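Local coordinates for metal cation efflux system protein CzcD (Cupriavidus metallidurans, PDB 6VD9) that binds and transports zinc, giving low-level metal resistance probably by cation efflux from the cytoplasm, and regulates the Czc system that confers cobalt, zinc and cadmium resistance, at residues A34-P48 with K63-L75. Sequence-based numbering, arbitrary orientation.
Sequences ASLTVHVVNDTAVNP and KFDITHVTIQFEL. With NI (nickel (II) ion), chain E.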
loop_
_atom_site.group_PDB
_atom_site.type_symbol
_atom_site.label_atom_id
_atom_site.label_comp_id
_atom_site.label_asym_id
_atom_site.label_seq_id
_atom_site.Cartn_x
_atom_site.Cartn_y
_atom_site.Cartn_z
ATOM N N ALA A 34 -1.062 0.438 16.439
ATOM C CA ALA A 34 -0.310 -0.382 15.462
ATOM C C ALA A 34 -0.377 0.269 14.073
ATOM O O ALA A 34 -1.438 0.805 13.700
ATOM C CB ALA A 34 -0.881 -1.772 15.442
ATOM N N SER A 35 0.756 0.303 13.369
ATOM C CA SER A 35 0.844 0.668 11.936
ATOM C C SER A 35 1.361 -0.565 11.194
ATOM O O SER A 35 2.221 -1.247 11.732
ATOM C CB SER A 35 1.719 1.865 11.741
ATOM O OG SER A 35 1.766 2.275 10.393
ATOM N N LEU A 36 0.862 -0.829 9.987
ATOM C CA LEU A 36 1.266 -2.043 9.232
ATOM C C LEU A 36 1.527 -1.625 7.797
ATOM O O LEU A 36 0.698 -0.896 7.243
ATOM C CB LEU A 36 0.154 -3.086 9.287
ATOM C CG LEU A 36 0.404 -4.388 8.517
ATOM C CD1 LEU A 36 -0.335 -5.561 9.139
ATOM C CD2 LEU A 36 -0.012 -4.253 7.066
ATOM N N THR A 37 2.610 -2.123 7.207
ATOM C CA THR A 37 2.757 -2.049 5.733
ATOM C C THR A 37 3.051 -3.468 5.279
ATOM O O THR A 37 3.714 -4.210 6.036
ATOM C CB THR A 37 3.817 -1.042 5.273
ATOM O OG1 THR A 37 5.067 -1.489 5.774
ATOM C CG2 THR A 37 3.566 0.357 5.805
ATOM N N VAL A 38 2.646 -3.776 4.059
ATOM C CA VAL A 38 2.931 -5.110 3.493
ATOM C C VAL A 38 2.833 -5.035 1.978
ATOM O O VAL A 38 2.093 -4.194 1.461
ATOM C CB VAL A 38 2.045 -6.201 4.122
ATOM C CG1 VAL A 38 0.573 -6.061 3.766
ATOM C CG2 VAL A 38 2.576 -7.590 3.804
ATOM N N HIS A 39 3.655 -5.839 1.305
ATOM C CA HIS A 39 3.574 -6.072 -0.158
ATOM C C HIS A 39 2.922 -7.434 -0.440
ATOM O O HIS A 39 3.481 -8.466 -0.052
ATOM C CB HIS A 39 4.929 -5.907 -0.832
ATOM C CG HIS A 39 5.475 -4.524 -0.740
ATOM N ND1 HIS A 39 6.110 -3.924 -1.804
ATOM C CD2 HIS A 39 5.550 -3.643 0.283
ATOM C CE1 HIS A 39 6.531 -2.726 -1.438
ATOM N NE2 HIS A 39 6.192 -2.526 -0.180
ATOM N N VAL A 40 1.790 -7.440 -1.124
ATOM C CA VAL A 40 1.019 -8.690 -1.379
ATOM C C VAL A 40 1.128 -9.047 -2.858
ATOM O O VAL A 40 0.889 -8.163 -3.737
ATOM C CB VAL A 40 -0.441 -8.556 -0.933
ATOM C CG1 VAL A 40 -1.280 -9.722 -1.405
ATOM C CG2 VAL A 40 -0.514 -8.391 0.581
ATOM N N VAL A 41 1.442 -10.309 -3.145
ATOM C CA VAL A 41 1.349 -10.811 -4.543
ATOM C C VAL A 41 -0.043 -11.430 -4.657
ATOM O O VAL A 41 -0.327 -12.395 -3.924
ATOM C CB VAL A 41 2.486 -11.787 -4.862
ATOM C CG1 VAL A 41 2.338 -12.347 -6.274
ATOM C CG2 VAL A 41 3.852 -11.134 -4.656
ATOM N N ASN A 42 -0.922 -10.859 -5.482
ATOM C CA ASN A 42 -2.314 -11.365 -5.607
ATOM C C ASN A 42 -2.305 -12.422 -6.708
ATOM O O ASN A 42 -1.371 -12.386 -7.536
ATOM C CB ASN A 42 -3.316 -10.251 -5.881
ATOM C CG ASN A 42 -2.977 -9.462 -7.127
ATOM O OD1 ASN A 42 -3.562 -9.721 -8.194
ATOM N ND2 ASN A 42 -2.098 -8.487 -7.006
ATOM N N ASP A 43 -3.303 -13.285 -6.713
ATOM C CA ASP A 43 -3.566 -14.216 -7.850
ATOM C C ASP A 43 -3.920 -13.411 -9.112
ATOM O O ASP A 43 -4.636 -12.381 -9.002
ATOM C CB ASP A 43 -4.704 -15.196 -7.580
ATOM C CG ASP A 43 -4.719 -16.331 -8.608
ATOM O OD1 ASP A 43 -3.723 -17.071 -8.624
ATOM O OD2 ASP A 43 -5.712 -16.459 -9.429
ATOM N N THR A 44 -3.496 -13.898 -10.284
ATOM C CA THR A 44 -3.858 -13.307 -11.601
ATOM C C THR A 44 -5.385 -13.207 -11.819
ATOM O O THR A 44 -5.790 -12.399 -12.710
ATOM C CB THR A 44 -3.225 -14.083 -12.764
ATOM O OG1 THR A 44 -3.671 -15.432 -12.638
ATOM C CG2 THR A 44 -1.728 -13.971 -12.804
ATOM N N ALA A 45 -6.240 -14.002 -11.158
ATOM C CA ALA A 45 -7.686 -14.011 -11.468
ATOM C C ALA A 45 -8.432 -12.874 -10.762
ATOM O O ALA A 45 -9.601 -12.684 -11.097
ATOM C CB ALA A 45 -8.307 -15.358 -11.155
ATOM N N VAL A 46 -7.808 -12.119 -9.858
ATOM C CA VAL A 46 -8.564 -11.150 -9.008
ATOM C C VAL A 46 -7.967 -9.748 -9.167
ATOM O O VAL A 46 -6.786 -9.642 -9.341
ATOM C CB VAL A 46 -8.619 -11.557 -7.526
ATOM C CG1 VAL A 46 -9.180 -12.959 -7.401
ATOM C CG2 VAL A 46 -7.268 -11.443 -6.833
ATOM N N ASN A 47 -8.824 -8.749 -9.220
ATOM C CA ASN A 47 -8.423 -7.330 -9.102
ATOM C C ASN A 47 -8.362 -7.025 -7.613
ATOM O O ASN A 47 -9.419 -6.944 -6.992
ATOM C CB ASN A 47 -9.387 -6.438 -9.851
ATOM C CG ASN A 47 -9.078 -4.976 -9.633
ATOM O OD1 ASN A 47 -8.233 -4.645 -8.796
ATOM N ND2 ASN A 47 -9.782 -4.116 -10.345
ATOM N N PRO A 48 -7.168 -6.966 -6.971
ATOM C CA PRO A 48 -7.091 -6.948 -5.502
ATOM C C PRO A 48 -7.651 -5.655 -4.917
ATOM O O PRO A 48 -8.063 -5.684 -3.790
ATOM C CB PRO A 48 -5.594 -7.100 -5.168
ATOM C CG PRO A 48 -4.921 -6.537 -6.440
ATOM C CD PRO A 48 -5.838 -6.921 -7.590
ATOM N N LYS A 63 -9.400 -8.762 13.769
ATOM C CA LYS A 63 -8.606 -9.819 14.420
ATOM C C LYS A 63 -7.443 -9.208 15.199
ATOM O O LYS A 63 -7.027 -9.847 16.177
ATOM C CB LYS A 63 -8.213 -10.855 13.368
ATOM C CG LYS A 63 -9.404 -11.425 12.597
ATOM C CD LYS A 63 -9.163 -12.784 11.987
ATOM C CE LYS A 63 -10.446 -13.548 11.744
ATOM N NZ LYS A 63 -10.243 -14.680 10.819
ATOM N N PHE A 64 -6.890 -8.053 14.791
ATOM C CA PHE A 64 -5.624 -7.528 15.361
ATOM C C PHE A 64 -5.766 -6.084 15.841
ATOM O O PHE A 64 -4.777 -5.589 16.363
ATOM C CB PHE A 64 -4.469 -7.683 14.356
ATOM C CG PHE A 64 -4.319 -9.101 13.890
ATOM C CD1 PHE A 64 -3.827 -10.064 14.766
ATOM C CD2 PHE A 64 -4.727 -9.497 12.626
ATOM C CE1 PHE A 64 -3.733 -11.383 14.367
ATOM C CE2 PHE A 64 -4.627 -10.824 12.233
ATOM C CZ PHE A 64 -4.126 -11.765 13.106
ATOM N N ASP A 65 -6.910 -5.412 15.619
ATOM C CA ASP A 65 -7.104 -4.001 16.021
ATOM C C ASP A 65 -6.082 -3.124 15.303
ATOM O O ASP A 65 -5.604 -2.105 15.905
ATOM C CB ASP A 65 -7.108 -3.869 17.551
ATOM C CG ASP A 65 -8.210 -4.703 18.201
ATOM O OD1 ASP A 65 -9.412 -4.492 17.870
ATOM O OD2 ASP A 65 -7.864 -5.590 19.017
ATOM N N ILE A 66 -5.781 -3.463 14.044
ATOM C CA ILE A 66 -4.834 -2.667 13.208
ATOM C C ILE A 66 -5.658 -1.903 12.178
ATOM O O ILE A 66 -6.313 -2.544 11.324
ATOM C CB ILE A 66 -3.761 -3.558 12.556
ATOM C CG1 ILE A 66 -2.988 -4.345 13.611
ATOM C CG2 ILE A 66 -2.839 -2.714 11.684
ATOM C CD1 ILE A 66 -1.899 -5.255 13.058
ATOM N N THR A 67 -5.676 -0.583 12.276
ATOM C CA THR A 67 -6.512 0.269 11.395
ATOM C C THR A 67 -5.659 1.294 10.638
ATOM O O THR A 67 -6.269 2.102 9.906
ATOM C CB THR A 67 -7.629 0.965 12.180
ATOM O OG1 THR A 67 -7.009 1.853 13.104
ATOM C CG2 THR A 67 -8.528 0.007 12.923
ATOM N N HIS A 68 -4.333 1.314 10.841
ATOM C CA HIS A 68 -3.392 2.185 10.092
ATOM C C HIS A 68 -2.626 1.254 9.153
ATOM O O HIS A 68 -1.667 0.641 9.630
ATOM C CB HIS A 68 -2.450 2.944 11.031
ATOM C CG HIS A 68 -3.100 4.082 11.741
ATOM N ND1 HIS A 68 -3.876 3.897 12.881
ATOM C CD2 HIS A 68 -3.109 5.403 11.475
ATOM C CE1 HIS A 68 -4.352 5.064 13.279
ATOM N NE2 HIS A 68 -3.895 6.014 12.433
ATOM N N VAL A 69 -3.122 1.088 7.937
ATOM C CA VAL A 69 -2.642 0.047 6.982
ATOM C C VAL A 69 -2.260 0.661 5.633
ATOM O O VAL A 69 -2.970 1.536 5.118
ATOM C CB VAL A 69 -3.737 -1.022 6.848
ATOM C CG1 VAL A 69 -3.541 -1.949 5.673
ATOM C CG2 VAL A 69 -3.878 -1.815 8.134
ATOM N N THR A 70 -1.192 0.139 5.032
ATOM C CA THR A 70 -0.831 0.451 3.625
ATOM C C THR A 70 -0.427 -0.871 2.997
ATOM O O THR A 70 0.566 -1.478 3.448
ATOM C CB THR A 70 0.268 1.513 3.490
ATOM O OG1 THR A 70 -0.103 2.625 4.311
ATOM C CG2 THR A 70 0.434 1.989 2.063
ATOM N N ILE A 71 -1.227 -1.322 2.066
ATOM C CA ILE A 71 -1.078 -2.642 1.409
ATOM C C ILE A 71 -0.820 -2.377 -0.071
ATOM O O ILE A 71 -1.696 -1.758 -0.729
ATOM C CB ILE A 71 -2.296 -3.537 1.639
ATOM C CG1 ILE A 71 -2.466 -3.818 3.128
ATOM C CG2 ILE A 71 -2.174 -4.806 0.783
ATOM C CD1 ILE A 71 -3.831 -4.374 3.522
ATOM N N GLN A 72 0.334 -2.803 -0.575
ATOM C CA GLN A 72 0.652 -2.712 -2.019
ATOM C C GLN A 72 0.491 -4.089 -2.653
ATOM O O GLN A 72 0.887 -5.051 -2.045
ATOM C CB GLN A 72 2.064 -2.171 -2.204
ATOM C CG GLN A 72 2.561 -2.114 -3.635
ATOM C CD GLN A 72 3.932 -1.456 -3.678
ATOM O OE1 GLN A 72 4.128 -0.366 -3.161
ATOM N NE2 GLN A 72 4.926 -2.090 -4.285
ATOM N N PHE A 73 -0.122 -4.148 -3.825
ATOM C CA PHE A 73 -0.261 -5.408 -4.592
ATOM C C PHE A 73 0.676 -5.429 -5.801
ATOM O O PHE A 73 0.756 -4.404 -6.533
ATOM C CB PHE A 73 -1.704 -5.571 -5.016
ATOM C CG PHE A 73 -2.681 -5.655 -3.883
ATOM C CD1 PHE A 73 -2.772 -6.812 -3.123
ATOM C CD2 PHE A 73 -3.580 -4.619 -3.632
ATOM C CE1 PHE A 73 -3.755 -6.925 -2.156
ATOM C CE2 PHE A 73 -4.516 -4.715 -2.619
ATOM C CZ PHE A 73 -4.580 -5.866 -1.860
ATOM N N GLU A 74 1.289 -6.597 -6.033
ATOM C CA GLU A 74 2.163 -6.909 -7.200
ATOM C C GLU A 74 1.692 -8.234 -7.817
ATOM O O GLU A 74 0.993 -8.997 -7.136
ATOM C CB GLU A 74 3.622 -7.041 -6.767
ATOM C CG GLU A 74 4.118 -5.917 -5.887
ATOM C CD GLU A 74 5.376 -6.282 -5.112
ATOM O OE1 GLU A 74 5.922 -7.389 -5.355
ATOM O OE2 GLU A 74 5.787 -5.483 -4.234
ATOM N N LEU A 75 2.045 -8.534 -9.071
ATOM C CA LEU A 75 1.795 -9.903 -9.628
ATOM C C LEU A 75 3.056 -10.765 -9.488
ATOM O O LEU A 75 2.959 -12.016 -9.510
ATOM C CB LEU A 75 1.326 -9.780 -11.083
ATOM C CG LEU A 75 -0.014 -9.057 -11.235
ATOM C CD1 LEU A 75 -0.312 -8.658 -12.672
ATOM C CD2 LEU A 75 -1.136 -9.911 -10.673
ATOM O OXT LEU A 75 4.163 -10.244 -9.338
HETATM NI NI NI E . 7.488 -5.673 -3.244
HETATM O O HOH W 1 -3.862 0.765 14.142
HETATM O O HOH W 2 0.519 1.993 7.012
HETATM O O HOH W 3 0.628 -13.432 -9.392
HETATM O O HOH W 4 8.549 -6.796 -4.890
HETATM O O HOH W 5 9.598 -5.103 -2.043
HETATM O O HOH W 6 7.743 -4.225 -4.439
#
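Leu36 N bonds to His68 O and Thr70 N to Leu36 O, the first of an alternating set that joins parallel strands 34-42 and 68-74 as far as Asn42 N and Glu74 O; the shortest links Val40 N to Gln72 O (2.7 Å). Water 2 bridges Leu36 O and Thr70 OG1.

The apolar face carries Leu36, Val38, Val40, Val69, Ile71 and Phe73, with helix 53-64 packed against it. Val38 CG1 and Ile71 CG1 lie alongside each other 3.8 Å apart. Pro48 CB sits almost centrally over one face of the Phe73 ring, 3.3 Å from its centroid, a CH-pi contact. Ile71 CG2 covers the opposite face toward the rim, and Val40 CB comes within 3.6 Å of Phe73 CD1.

On the other face, Glu74 OE2 binds nickel at 2.0 Å and meets His39 ND1 at 2.9 Å, at the imidazole edge and nearly in its plane, the carboxylate turned 83° to the ring. With CG anti to the carbonyl carbon (chi1 -64°), His39 reaches beside Glu74 and places ND1 2.7 Å from the nickel, long for a coordination bond. His22 NE2 and three waters are further ligands; water 4 donates to Glu74 OE1. Gln72 lays CB over a face of the His39 ring; its NE2 comes 3.3 Å from His39 ND1, poorly angled for a hydrogen bond, the planes 50° apart. Across the dimer, Gln72 OE1 accepts from Ile71 N of the second subunit, and His39 NE2 bonds to its Thr70 OG1, helping fix the ring's rotation.

Helix 53-64 lies in the connection between these strands, forming a beta-alpha-beta crossover in the cytoplasmic dimerisation domain of a cation diffusion facilitator, with a nickel site on the face away from the helix.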